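Lipolytic enzyme (Clostridium thermocellum, PDB 2VPT) hydrolyses acetyl esters of xylan as the catalytic domain of a longer, dockerin-bearing family 3 carbohydrate esterase of the cellulosome. Local coordinates at residues Ile8-Asp13 with Ser26-Leu31; Arg33-Ala38 with Ile190-Thr195; Ala38-Asp43 with Ile198-Ala203; Asn109-Ile114 with Val121-Ala126. All blocks are in the same frame, centred on the assembly; numbering follows the deposited sequence. Where two conformers were deposited one is given.

Contact 1: Ile8-Asp13 with Ser26-Leu31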
loop_
_atom_site.group_PDB
_atom_site.type_symbol
_atom_site.label_atom_id
_atom_site.label_comp_id
_atom_site.label_asym_id
_atom_site.label_seq_id
_atom_site.Cartn_x
_atom_site.Cartn_y
_atom_site.Cartn_z
ATOM N N ILE A 8 8.740 -15.824 6.049
ATOM C CA ILE A 8 9.073 -15.470 4.685
ATOM C C ILE A 8 8.950 -13.963 4.532
ATOM O O ILE A 8 7.914 -13.398 4.864
ATOM C CB ILE A 8 8.138 -16.140 3.660
ATOM C CG1 ILE A 8 8.168 -17.672 3.804
ATOM C CG2 ILE A 8 8.547 -15.697 2.253
ATOM C CD1 ILE A 8 7.202 -18.430 2.889
HETATM N N MSE A 9 10.007 -13.310 4.051
HETATM C CA MSE A 9 9.980 -11.875 3.814
HETATM C C MSE A 9 9.877 -11.592 2.322
HETATM O O MSE A 9 10.849 -11.784 1.581
HETATM C CB MSE A 9 11.232 -11.212 4.360
HETATM C CG MSE A 9 11.155 -9.690 4.271
HETATM SE SE MSE A 9 12.753 -8.820 4.870
HETATM C CE MSE A 9 12.443 -8.890 6.004
ATOM N N PRO A 10 8.706 -11.121 1.867
ATOM C CA PRO A 10 8.600 -10.672 0.474
ATOM C C PRO A 10 9.242 -9.301 0.304
ATOM O O PRO A 10 8.799 -8.344 0.922
ATOM C CB PRO A 10 7.079 -10.602 0.235
ATOM C CG PRO A 10 6.462 -11.274 1.413
ATOM C CD PRO A 10 7.399 -11.041 2.549
ATOM N N VAL A 11 10.284 -9.224 -0.514
ATOM C CA VAL A 11 11.045 -7.993 -0.727
ATOM C C VAL A 11 10.899 -7.607 -2.198
ATOM O O VAL A 11 11.171 -8.408 -3.085
ATOM C CB VAL A 11 12.538 -8.175 -0.405
ATOM C CG1 VAL A 11 13.305 -6.900 -0.714
ATOM C CG2 VAL A 11 12.717 -8.568 1.021
ATOM N N GLY A 12 10.478 -6.380 -2.480
ATOM C CA GLY A 12 10.382 -5.973 -3.860
ATOM C C GLY A 12 9.887 -4.566 -4.034
ATOM O O GLY A 12 10.017 -3.714 -3.129
ATOM N N ASP A 13 9.319 -4.340 -5.217
ATOM C CA ASP A 13 8.860 -3.031 -5.662
ATOM C C ASP A 13 7.331 -2.997 -5.706
ATOM O O ASP A 13 6.688 -3.649 -4.880
ATOM C CB ASP A 13 9.554 -2.665 -6.991
ATOM C CG ASP A 13 9.358 -3.696 -8.077
ATOM O OD1 ASP A 13 8.335 -4.432 -8.072
ATOM O OD2 ASP A 13 10.248 -3.783 -8.960
ATOM N N SER A 26 -0.967 -8.071 -3.898
ATOM C CA SER A 26 0.023 -8.654 -4.775
ATOM C C SER A 26 -0.234 -10.152 -4.946
ATOM O O SER A 26 -1.396 -10.590 -4.975
ATOM C CB SER A 26 1.423 -8.323 -4.195
ATOM O OG SER A 26 2.496 -8.917 -4.897
ATOM N N TYR A 27 0.832 -10.923 -5.100
ATOM C CA TYR A 27 0.737 -12.367 -5.162
ATOM C C TYR A 27 0.572 -12.979 -3.775
ATOM O O TYR A 27 0.404 -14.190 -3.651
ATOM C CB TYR A 27 1.987 -12.952 -5.849
ATOM C CG TYR A 27 3.282 -12.749 -5.086
ATOM C CD1 TYR A 27 3.682 -13.655 -4.121
ATOM C CD2 TYR A 27 4.101 -11.643 -5.325
ATOM C CE1 TYR A 27 4.841 -13.483 -3.397
ATOM C CE2 TYR A 27 5.272 -11.453 -4.595
ATOM C CZ TYR A 27 5.640 -12.377 -3.630
ATOM O OH TYR A 27 6.795 -12.254 -2.895
ATOM N N ARG A 28 0.696 -12.158 -2.735
ATOM C CA ARG A 28 0.702 -12.658 -1.357
ATOM C C ARG A 28 -0.647 -13.259 -0.963
ATOM O O ARG A 28 -0.695 -14.264 -0.257
ATOM C CB ARG A 28 1.140 -11.554 -0.388
ATOM C CG ARG A 28 2.619 -11.176 -0.588
ATOM C CD ARG A 28 3.029 -9.921 0.133
ATOM N NE ARG A 28 2.513 -8.696 -0.470
ATOM C CZ ARG A 28 1.512 -7.947 -0.001
ATOM N NH1 ARG A 28 0.802 -8.277 1.075
ATOM N NH2 ARG A 28 1.184 -6.861 -0.663
ATOM N N THR A 29 -1.733 -12.677 -1.449
ATOM C CA THR A 29 -3.091 -13.174 -1.099
ATOM C C THR A 29 -3.247 -14.632 -1.526
ATOM O O THR A 29 -3.547 -15.514 -0.720
ATOM C CB THR A 29 -4.155 -12.317 -1.773
ATOM O OG1 THR A 29 -3.918 -10.948 -1.428
ATOM C CG2 THR A 29 -5.558 -12.726 -1.329
ATOM N N GLU A 30 -3.021 -14.900 -2.803
ATOM C CA GLU A 30 -3.206 -16.263 -3.314
ATOM C C GLU A 30 -2.100 -17.197 -2.836
ATOM O O GLU A 30 -2.345 -18.364 -2.539
ATOM C CB GLU A 30 -3.320 -16.241 -4.831
ATOM C CG GLU A 30 -3.516 -17.591 -5.515
ATOM C CD GLU A 30 -4.831 -18.254 -5.172
ATOM O OE1 GLU A 30 -5.785 -17.557 -4.757
ATOM O OE2 GLU A 30 -4.911 -19.495 -5.341
ATOM N N LEU A 31 -0.861 -16.716 -2.753
ATOM C CA LEU A 31 0.205 -17.611 -2.347
ATOM C C LEU A 31 0.031 -18.046 -0.895
ATOM O O LEU A 31 0.292 -19.204 -0.562
ATOM C CB LEU A 31 1.586 -16.979 -2.560
ATOM C CG LEU A 31 2.782 -17.884 -2.268
ATOM C CD1 LEU A 31 2.754 -19.144 -3.132
ATOM C CD2 LEU A 31 4.067 -17.117 -2.504
HETATM O O HOH W 1 8.629 -10.452 -3.674
#

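Contact 2: Arg33-Ala38 with Ile190-Thr195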
loop_
_atom_site.group_PDB
_atom_site.type_symbol
_atom_site.label_atom_id
_atom_site.label_comp_id
_atom_site.label_asym_id
_atom_site.label_seq_id
_atom_site.Cartn_x
_atom_site.Cartn_y
_atom_site.Cartn_z
ATOM N N ARG A 33 -2.742 -18.543 0.597
ATOM C CA ARG A 33 -3.757 -19.606 0.500
ATOM C C ARG A 33 -3.128 -20.919 0.078
ATOM O O ARG A 33 -3.342 -21.951 0.718
ATOM C CB ARG A 33 -4.845 -19.254 -0.511
ATOM C CG ARG A 33 -5.759 -18.122 -0.088
ATOM C CD ARG A 33 -6.964 -17.988 -0.977
ATOM N NE ARG A 33 -7.888 -19.112 -0.796
ATOM C CZ ARG A 33 -9.114 -19.192 -1.322
ATOM N NH1 ARG A 33 -9.602 -18.219 -2.083
ATOM N NH2 ARG A 33 -9.854 -20.268 -1.084
ATOM N N LEU A 34 -2.352 -20.890 -1.007
ATOM C CA LEU A 34 -1.811 -22.134 -1.551
ATOM C C LEU A 34 -0.876 -22.806 -0.575
ATOM O O LEU A 34 -0.916 -24.025 -0.417
ATOM C CB LEU A 34 -1.081 -21.876 -2.876
ATOM C CG LEU A 34 -1.901 -21.374 -4.059
ATOM C CD1 LEU A 34 -1.021 -20.885 -5.219
ATOM C CD2 LEU A 34 -2.895 -22.448 -4.536
ATOM N N LEU A 35 -0.024 -22.035 0.081
ATOM C CA LEU A 35 0.939 -22.588 1.014
ATOM C C LEU A 35 0.256 -23.146 2.254
ATOM O O LEU A 35 0.643 -24.204 2.757
ATOM C CB LEU A 35 1.998 -21.557 1.403
ATOM C CG LEU A 35 2.934 -21.111 0.283
ATOM C CD1 LEU A 35 3.829 -19.993 0.816
ATOM C CD2 LEU A 35 3.755 -22.266 -0.270
ATOM N N THR A 36 -0.761 -22.442 2.733
ATOM C CA THR A 36 -1.547 -22.922 3.864
ATOM C C THR A 36 -2.299 -24.201 3.495
ATOM O O THR A 36 -2.275 -25.169 4.253
ATOM C CB THR A 36 -2.502 -21.837 4.370
ATOM O OG1 THR A 36 -1.752 -20.696 4.771
ATOM C CG2 THR A 36 -3.289 -22.317 5.600
ATOM N N GLN A 37 -2.929 -24.228 2.331
ATOM C CA GLN A 37 -3.603 -25.447 1.854
ATOM C C GLN A 37 -2.656 -26.638 1.741
ATOM O O GLN A 37 -3.067 -27.797 1.939
ATOM C CB GLN A 37 -4.292 -25.198 0.520
ATOM C CG GLN A 37 -5.494 -24.307 0.619
ATOM C CD GLN A 37 -6.162 -24.069 -0.716
ATOM O OE1 GLN A 37 -7.396 -24.111 -0.828
ATOM N NE2 GLN A 37 -5.360 -23.838 -1.744
ATOM N N ALA A 38 -1.388 -26.368 1.430
ATOM C CA ALA A 38 -0.373 -27.407 1.334
ATOM C C ALA A 38 0.063 -27.936 2.697
ATOM O O ALA A 38 0.868 -28.857 2.768
ATOM C CB ALA A 38 0.840 -26.872 0.551
ATOM N N ILE A 190 3.043 -19.559 -9.857
ATOM C CA ILE A 190 4.421 -19.805 -10.272
ATOM C C ILE A 190 5.356 -19.761 -9.055
ATOM O O ILE A 190 6.226 -20.607 -8.909
ATOM C CB ILE A 190 4.861 -18.840 -11.380
ATOM C CG1 ILE A 190 3.961 -18.981 -12.618
ATOM C CG2 ILE A 190 6.330 -19.080 -11.749
ATOM C CD1 ILE A 190 4.082 -17.851 -13.612
ATOM N N TRP A 191 5.179 -18.795 -8.146
ATOM C CA TRP A 191 5.927 -18.855 -6.902
ATOM C C TRP A 191 5.736 -20.215 -6.224
ATOM O O TRP A 191 6.696 -20.805 -5.733
ATOM C CB TRP A 191 5.478 -17.777 -5.909
ATOM C CG TRP A 191 5.981 -16.366 -6.179
ATOM C CD1 TRP A 191 5.273 -15.360 -6.738
ATOM C CD2 TRP A 191 7.283 -15.823 -5.880
ATOM N NE1 TRP A 191 6.041 -14.213 -6.810
ATOM C CE2 TRP A 191 7.273 -14.478 -6.281
ATOM C CE3 TRP A 191 8.446 -16.340 -5.304
ATOM C CZ2 TRP A 191 8.395 -13.643 -6.140
ATOM C CZ3 TRP A 191 9.554 -15.518 -5.166
ATOM C CH2 TRP A 191 9.514 -14.185 -5.571
ATOM N N TYR A 192 4.486 -20.681 -6.141
ATOM C CA TYR A 192 4.216 -21.966 -5.514
ATOM C C TYR A 192 5.017 -23.077 -6.195
ATOM O O TYR A 192 5.709 -23.836 -5.537
ATOM C CB TYR A 192 2.715 -22.259 -5.525
ATOM C CG TYR A 192 2.349 -23.573 -4.861
ATOM C CD1 TYR A 192 2.014 -23.622 -3.516
ATOM C CD2 TYR A 192 2.361 -24.760 -5.578
ATOM C CE1 TYR A 192 1.679 -24.816 -2.908
ATOM C CE2 TYR A 192 2.017 -25.954 -4.983
ATOM C CZ TYR A 192 1.698 -25.977 -3.649
ATOM O OH TYR A 192 1.356 -27.179 -3.053
ATOM N N LYS A 193 4.904 -23.147 -7.511
ATOM C CA LYS A 193 5.632 -24.159 -8.297
ATOM C C LYS A 193 7.111 -24.239 -7.931
ATOM O O LYS A 193 7.669 -25.318 -7.722
ATOM C CB LYS A 193 5.445 -23.875 -9.785
ATOM C CG LYS A 193 6.304 -24.728 -10.723
ATOM C CD LYS A 193 6.021 -24.386 -12.165
ATOM C CE LYS A 193 7.008 -25.093 -13.084
ATOM N NZ LYS A 193 6.783 -24.770 -14.495
ATOM N N TYR A 194 7.757 -23.078 -7.867
ATOM C CA TYR A 194 9.204 -23.019 -7.667
ATOM C C TYR A 194 9.651 -23.057 -6.209
ATOM O O TYR A 194 10.816 -23.292 -5.929
ATOM C CB TYR A 194 9.788 -21.786 -8.395
ATOM C CG TYR A 194 9.862 -21.962 -9.906
ATOM C CD1 TYR A 194 10.996 -22.499 -10.500
ATOM C CD2 TYR A 194 8.826 -21.580 -10.739
ATOM C CE1 TYR A 194 11.069 -22.678 -11.858
ATOM C CE2 TYR A 194 8.892 -21.760 -12.124
ATOM C CZ TYR A 194 10.027 -22.313 -12.674
ATOM O OH TYR A 194 10.134 -22.502 -14.042
ATOM N N THR A 195 8.728 -22.843 -5.261
ATOM C CA THR A 195 9.102 -22.805 -3.842
ATOM C C THR A 195 8.620 -23.963 -2.974
ATOM O O THR A 195 9.197 -24.218 -1.927
ATOM C CB THR A 195 8.611 -21.502 -3.151
ATOM O OG1 THR A 195 7.173 -21.474 -3.126
ATOM C CG2 THR A 195 9.184 -20.224 -3.857
#

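Contact 3: Ala38-Asp43 with Ile198-Ala203. With CA (calcium ion), chain B.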
loop_
_atom_site.group_PDB
_atom_site.type_symbol
_atom_site.label_atom_id
_atom_site.label_comp_id
_atom_site.label_asym_id
_atom_site.label_seq_id
_atom_site.Cartn_x
_atom_site.Cartn_y
_atom_site.Cartn_z
ATOM N N ALA A 38 -1.388 -26.368 1.430
ATOM C CA ALA A 38 -0.373 -27.407 1.334
ATOM C C ALA A 38 0.063 -27.936 2.697
ATOM O O ALA A 38 0.868 -28.857 2.768
ATOM C CB ALA A 38 0.840 -26.872 0.551
ATOM N N GLY A 39 -0.447 -27.353 3.780
ATOM C CA GLY A 39 -0.135 -27.781 5.131
ATOM C C GLY A 39 1.006 -27.074 5.821
ATOM O O GLY A 39 1.480 -27.498 6.878
ATOM N N LEU A 40 1.449 -25.961 5.242
ATOM C CA LEU A 40 2.526 -25.196 5.811
ATOM C C LEU A 40 1.984 -24.109 6.721
ATOM O O LEU A 40 0.900 -23.579 6.484
ATOM C CB LEU A 40 3.369 -24.556 4.702
ATOM C CG LEU A 40 4.096 -25.550 3.805
ATOM C CD1 LEU A 40 4.727 -24.803 2.633
ATOM C CD2 LEU A 40 5.139 -26.321 4.588
ATOM N N SER A 41 2.751 -23.813 7.757
ATOM C CA SER A 41 2.514 -22.684 8.649
ATOM C C SER A 41 3.427 -21.532 8.238
ATOM O O SER A 41 4.625 -21.584 8.455
ATOM C CB SER A 41 2.812 -23.078 10.086
ATOM O OG SER A 41 2.568 -21.998 10.953
ATOM N N ILE A 42 2.837 -20.507 7.628
ATOM C CA ILE A 42 3.581 -19.390 7.034
ATOM C C ILE A 42 3.347 -18.115 7.826
ATOM O O ILE A 42 2.203 -17.773 8.145
ATOM C CB ILE A 42 3.128 -19.160 5.566
ATOM C CG1 ILE A 42 3.359 -20.418 4.734
ATOM C CG2 ILE A 42 3.846 -17.955 4.951
ATOM C CD1 ILE A 42 4.791 -20.934 4.707
ATOM N N ASP A 43 4.432 -17.421 8.129
ATOM C CA ASP A 43 4.397 -16.075 8.681
ATOM C C ASP A 43 5.110 -15.162 7.677
ATOM O O ASP A 43 6.331 -15.192 7.546
ATOM C CB ASP A 43 5.100 -16.055 10.041
ATOM C CG ASP A 43 5.006 -14.725 10.753
ATOM O OD1 ASP A 43 4.291 -13.806 10.279
ATOM O OD2 ASP A 43 5.676 -14.596 11.806
ATOM N N ILE A 198 11.101 -26.830 -1.618
ATOM C CA ILE A 198 12.089 -26.323 -0.694
ATOM C C ILE A 198 11.437 -25.917 0.638
ATOM O O ILE A 198 11.983 -26.154 1.717
ATOM C CB ILE A 198 12.869 -25.147 -1.333
ATOM C CG1 ILE A 198 13.785 -25.705 -2.449
ATOM C CG2 ILE A 198 13.642 -24.401 -0.270
ATOM C CD1 ILE A 198 14.167 -24.720 -3.558
ATOM N N LEU A 199 10.264 -25.292 0.564
ATOM C CA LEU A 199 9.557 -24.887 1.777
ATOM C C LEU A 199 9.142 -26.078 2.629
ATOM O O LEU A 199 9.312 -26.044 3.841
ATOM C CB LEU A 199 8.346 -24.010 1.448
ATOM C CG LEU A 199 8.680 -22.622 0.883
ATOM C CD1 LEU A 199 7.408 -21.899 0.465
ATOM C CD2 LEU A 199 9.520 -21.781 1.847
ATOM N N ARG A 200 8.610 -27.117 1.987
ATOM C CA ARG A 200 8.247 -28.332 2.717
ATOM C C ARG A 200 9.471 -28.950 3.395
ATOM O O ARG A 200 9.381 -29.407 4.531
ATOM C CB ARG A 200 7.537 -29.333 1.799
ATOM C CG ARG A 200 6.096 -28.948 1.504
ATOM C CD ARG A 200 5.298 -30.079 0.870
ATOM N NE ARG A 200 5.655 -30.307 -0.532
ATOM C CZ ARG A 200 4.791 -30.383 -1.547
ATOM N NH1 ARG A 200 3.482 -30.243 -1.365
ATOM N NH2 ARG A 200 5.246 -30.594 -2.774
ATOM N N ALA A 201 10.622 -28.930 2.722
ATOM C CA ALA A 201 11.861 -29.440 3.328
ATOM C C ALA A 201 12.285 -28.616 4.540
ATOM O O ALA A 201 12.657 -29.167 5.575
ATOM C CB ALA A 201 12.976 -29.500 2.299
ATOM N N LEU A 202 12.219 -27.288 4.428
ATOM C CA LEU A 202 12.539 -26.412 5.554
ATOM C C LEU A 202 11.596 -26.635 6.740
ATOM O O LEU A 202 12.022 -26.564 7.892
ATOM C CB LEU A 202 12.474 -24.929 5.141
ATOM C CG LEU A 202 13.592 -24.383 4.258
ATOM C CD1 LEU A 202 13.273 -22.951 3.815
ATOM C CD2 LEU A 202 14.931 -24.427 4.971
ATOM N N ALA A 203 10.317 -26.880 6.449
ATOM C CA ALA A 203 9.308 -27.105 7.485
ATOM C C ALA A 203 9.460 -28.472 8.146
ATOM O O ALA A 203 9.124 -28.626 9.318
ATOM C CB ALA A 203 7.909 -26.973 6.900
HETATM CA CA CA B . 3.123 -11.880 9.612
HETATM O O HOH W 2 1.364 -11.989 11.119
HETATM O O HOH W 3 4.560 -10.848 11.230
#

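Contact 4: Asn109-Ile114 with Val121-Ala126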
loop_
_atom_site.group_PDB
_atom_site.type_symbol
_atom_site.label_atom_id
_atom_site.label_comp_id
_atom_site.label_asym_id
_atom_site.label_seq_id
_atom_site.Cartn_x
_atom_site.Cartn_y
_atom_site.Cartn_z
ATOM N N ASN A 109 25.215 -8.147 -6.517
ATOM C CA ASN A 109 25.729 -7.636 -5.256
ATOM C C ASN A 109 24.699 -7.696 -4.127
ATOM O O ASN A 109 25.047 -7.946 -2.981
ATOM C CB ASN A 109 26.255 -6.199 -5.415
ATOM C CG ASN A 109 27.493 -6.123 -6.270
ATOM O OD1 ASN A 109 28.166 -7.136 -6.509
ATOM N ND2 ASN A 109 27.789 -4.929 -6.761
ATOM N N LEU A 110 23.435 -7.430 -4.458
ATOM C CA LEU A 110 22.369 -7.518 -3.464
ATOM C C LEU A 110 22.184 -8.947 -2.951
ATOM O O LEU A 110 22.001 -9.142 -1.763
ATOM C CB LEU A 110 21.068 -6.957 -4.051
ATOM C CG LEU A 110 19.820 -7.089 -3.165
ATOM C CD1 LEU A 110 20.034 -6.427 -1.807
ATOM C CD2 LEU A 110 18.642 -6.456 -3.881
ATOM N N ILE A 111 22.256 -9.933 -3.837
ATOM C CA ILE A 111 22.195 -11.339 -3.428
ATOM C C ILE A 111 23.331 -11.643 -2.454
ATOM O O ILE A 111 23.119 -12.208 -1.391
ATOM C CB ILE A 111 22.242 -12.290 -4.651
ATOM C CG1 ILE A 111 20.945 -12.153 -5.479
ATOM C CG2 ILE A 111 22.477 -13.752 -4.216
ATOM C CD1 ILE A 111 21.054 -12.715 -6.880
ATOM N N ASP A 112 24.544 -11.233 -2.816
ATOM C CA ASP A 112 25.700 -11.454 -1.943
ATOM C C ASP A 112 25.506 -10.790 -0.588
ATOM O O ASP A 112 25.812 -11.369 0.449
ATOM C CB ASP A 112 26.988 -10.904 -2.568
ATOM C CG ASP A 112 27.443 -11.683 -3.799
ATOM O OD1 ASP A 112 26.875 -12.752 -4.099
ATOM O OD2 ASP A 112 28.386 -11.202 -4.470
ATOM N N GLN A 113 24.983 -9.569 -0.609
ATOM C CA GLN A 113 24.744 -8.811 0.611
ATOM C C GLN A 113 23.774 -9.511 1.559
ATOM O O GLN A 113 23.990 -9.569 2.760
ATOM C CB GLN A 113 24.205 -7.426 0.256
ATOM C CG GLN A 113 23.931 -6.538 1.458
ATOM C CD GLN A 113 23.320 -5.198 1.055
ATOM O OE1 GLN A 113 23.385 -4.802 -0.097
ATOM N NE2 GLN A 113 22.723 -4.507 2.007
ATOM N N ILE A 114 22.692 -10.044 1.003
ATOM C CA ILE A 114 21.712 -10.776 1.799
ATOM C C ILE A 114 22.363 -11.942 2.552
ATOM O O ILE A 114 22.140 -12.103 3.744
ATOM C CB ILE A 114 20.525 -11.251 0.915
ATOM C CG1 ILE A 114 19.684 -10.038 0.479
ATOM C CG2 ILE A 114 19.668 -12.300 1.649
ATOM C CD1 ILE A 114 18.756 -10.279 -0.680
ATOM N N VAL A 121 19.999 -18.035 5.436
ATOM C CA VAL A 121 18.728 -17.764 4.782
ATOM C C VAL A 121 18.614 -18.551 3.477
ATOM O O VAL A 121 19.609 -18.932 2.862
ATOM C CB VAL A 121 18.546 -16.246 4.538
ATOM C CG1 VAL A 121 19.285 -15.778 3.277
ATOM C CG2 VAL A 121 17.064 -15.897 4.448
ATOM N N THR A 122 17.382 -18.820 3.071
ATOM C CA THR A 122 17.081 -19.350 1.758
ATOM C C THR A 122 16.500 -18.211 0.933
ATOM O O THR A 122 15.580 -17.518 1.381
ATOM C CB THR A 122 16.112 -20.530 1.847
ATOM O OG1 THR A 122 16.773 -21.610 2.525
ATOM C CG2 THR A 122 15.645 -21.003 0.474
ATOM N N LEU A 123 17.038 -18.024 -0.265
ATOM C CA LEU A 123 16.684 -16.885 -1.116
ATOM C C LEU A 123 16.117 -17.340 -2.450
ATOM O O LEU A 123 16.686 -18.189 -3.129
ATOM C CB LEU A 123 17.925 -16.007 -1.347
ATOM C CG LEU A 123 17.763 -14.766 -2.233
ATOM C CD1 LEU A 123 16.800 -13.726 -1.650
ATOM C CD2 LEU A 123 19.126 -14.101 -2.495
ATOM N N PHE A 124 14.972 -16.780 -2.806
ATOM C CA PHE A 124 14.363 -16.936 -4.117
ATOM C C PHE A 124 14.424 -15.607 -4.835
ATOM O O PHE A 124 14.118 -14.572 -4.250
ATOM C CB PHE A 124 12.909 -17.393 -3.979
ATOM C CG PHE A 124 12.769 -18.784 -3.445
ATOM C CD1 PHE A 124 12.822 -19.853 -4.301
ATOM C CD2 PHE A 124 12.637 -19.031 -2.091
ATOM C CE1 PHE A 124 12.710 -21.145 -3.838
ATOM C CE2 PHE A 124 12.531 -20.336 -1.617
ATOM C CZ PHE A 124 12.564 -21.386 -2.501
ATOM N N VAL A 125 14.834 -15.649 -6.099
ATOM C CA VAL A 125 14.968 -14.463 -6.940
ATOM C C VAL A 125 14.096 -14.644 -8.169
ATOM O O VAL A 125 14.275 -15.615 -8.911
ATOM C CB VAL A 125 16.429 -14.233 -7.353
ATOM C CG1 VAL A 125 16.528 -13.009 -8.276
ATOM C CG2 VAL A 125 17.305 -14.048 -6.098
ATOM N N ALA A 126 13.175 -13.706 -8.390
ATOM C CA ALA A 126 12.236 -13.750 -9.507
ATOM C C ALA A 126 12.602 -12.822 -10.663
ATOM O O ALA A 126 13.165 -11.745 -10.454
ATOM C CB ALA A 126 10.840 -13.396 -9.022
#

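Contact 1: Ile8-Asp13 with Ser26-Leu31
Pro10 touches two neighbouring side chains, Tyr27 and Arg28. The phenol oxygen of Tyr27 comes up to the proline ring, with Pro10 CB 3.6 Å from Tyr27 OH. Beside it, Pro10 CG meets the aliphatic part of the arginine, 3.9 Å from Arg28 CD. The proline ring and the Arg28 chain cross at about a right angle. A water lies at the edge of the tyrosine ring, in its plane, 2.7 Å from Tyr27 OH. The same water donates a long, weak bond to Val11 O, so the strand backbone also meets the tyrosine through solvent. Tyr27 CG sits between its own backbone N and carbonyl carbon (chi1 66°), which sends the ring across to the strand. Arg28 CG lies over one face of this ring near its rim, 4.3 Å above the plane, and the Tyr27 ring is stacked with Trp191.

The contact joins the central strand 5-12 of an SGNH-hydrolase fold to the start of helix 28-37. Gly12 and Asp13 belong to a Gly-Asp-Ser sequence, whose serine is probably the nucleophile, as in other SGNH hydrolases. Asp13 is the N-cap of the next short helix: its OD1 accepts from Cys15 N, and its OD2 bonds Tyr128 OH. Further out, the Arg28 chain bends at chi3 (-73°). The guanidinium then bonds three backbone carbonyls, NE to Thr16 O, NH1 to Ser50 O and NH2 to Met24 O. Ser26 OG is bonded to Cys15 O.

Contact 2: Arg33-Ala38 with Ile190-Thr195
This is helix-to-helix packing on one side of the central sheet, between the end of helix 28-37 and the C-terminal helix 181-203. It is built round Tyr192, whose ring lies against Leu34, Leu35 and Ala38. The closest pair is Leu34 CB and Tyr192 CD1, 3.6 Å apart. Leu34 also reaches back along the tyrosine side chain, with its CD1 4.0 Å from Tyr192 CB. Leu35 meets the same ring atom as Leu34 CB: its CD2 is 3.9 Å from Tyr192 CD1. Leu35 and Tyr192 run past each other in opposite directions. Ala38 meets the ring at its edge, near its plane, with Ala38 CB 3.7 Å from Tyr192 OH. Tyr192 CG stands anti to its backbone N (chi1 -179°), which carries the ring over to the other helix. Within helix 181-203, Thr195 OG1 donates to Trp191 O at 2.7 Å, from 44° above the carbonyl plane. Trp191 leads off toward the sheet, where it stacks on Phe88. The Leu34 and Leu35 pairs are carbon to carbon, and Ala38 meets the hydroxyl end of the ring, so the helices rest here on van der Waals packing at a partly exposed seam rather than on directional bonds.

Contact 3: Ala38-Asp43 with Ile198-Ala203
The chain leaves helix 28-37 at Gly39 through a Schellman motif, with positive phi (93°), and so brings Leu40 beside helix 181-203, with Leu40 CA 7.2 Å from Arg200 CA. Leu40 carries the contact with its two methyls. Its CD2 is 3.7 Å from Ala203 CB, and the same methyl lies 4.1 Å from Arg200 CA. The other methyl, CD1, is 3.9 Å from Leu199 CB. The Leu40 and Leu199 side chains cross at about a right angle. Leu40 CG is anti to its own carbonyl carbon (chi1 -64°), and the branch then straddles one turn of the helix. The CG of Arg200 lies at the outer margin of this patch, while its guanidinium turns to Asp197 in a salt bridge.

Strand 5-12, helix 28-37 and strand 41-44 form a beta-alpha-beta unit with parallel strands. The contact packs the turn between its helix and second strand on the C-terminal helix. Ser41 and Asp43 share backbone hydrogen bonds with Ile6, and Asp43 also with Ile8. Past this turn, the strand leads to a calcium site. Asp43 OD1 binds the calcium ion at 2.4 Å. Two waters join it at 2.3 and 2.4 Å from the ion. Phe44 O, Asp57 OD2 and Asp59 OD2 are further ligands.

Contact 4: Asn109-Ile114 with Val121-Ala126
Ile111 and Ile114 of helix 104-117 pack on Val121, Leu123 and Val125, and all five are buried. Leu123 lies in the middle and meets both isoleucines, one with each methyl. Its CD2 is 3.8 Å from Ile111 CG2, and its CD1 is 4.1 Å from Ile114 CD1. In both pairs the side chains cross at about a right angle. Val121 and Val125 extend the patch to its ends: Val121 CG1 lies 3.9 Å from Ile114 CG2, and Val125 CG2 lies 4.1 Å from Ile111 CD1. The first torsion of Leu123 (chi1 179°) extends its side chain from the strand toward the helix.

Helix and strand run nearly antiparallel, at 163°, with their axes 10.3 Å apart. Strand 86-90, helix 104-117 and strand 122-126 make up a beta-alpha-beta crossover, the two strands being parallel neighbours. Thr122, Phe124 and Ala126 alternate with the packing residues and meet helix 181-203 on the other face of the sheet. The strand belongs to the sheet that forms the middle layer of a three-layer alpha/beta/alpha sandwich.

On the flank facing helix 68-82, Gln113 NE2 bonds Asn76 OD1 and Ala72 O, tying the two helices together. The solvent side of helix 104-117 is looser and polar. Asp112 points away from the strand, is partly exposed, and makes a salt bridge with Lys149 through its OD1. Asn109, one turn earlier, is exposed to solvent.

In the fold
Contact 1 comes first: strand 5-12 runs out, and a connection holding the short helix 14-17 brings the chain back to helix 28-37. The end of that helix then opens contact 2, and the following turn opens contact 3. Both close far along the sequence, on the C-terminal helix 181-203. Their segments alternate along the chain, so they cross, and they share Ala38. Contact 4 closes a short helix-to-strand connection and falls within the spans of contacts 2 and 3. Contacts 1, 2 and 3 lie on one side of the sheet and contact 4 on the other. Trp191 and Ile198 reach Phe124, so helix 181-203 joins both groups across strand 122-126.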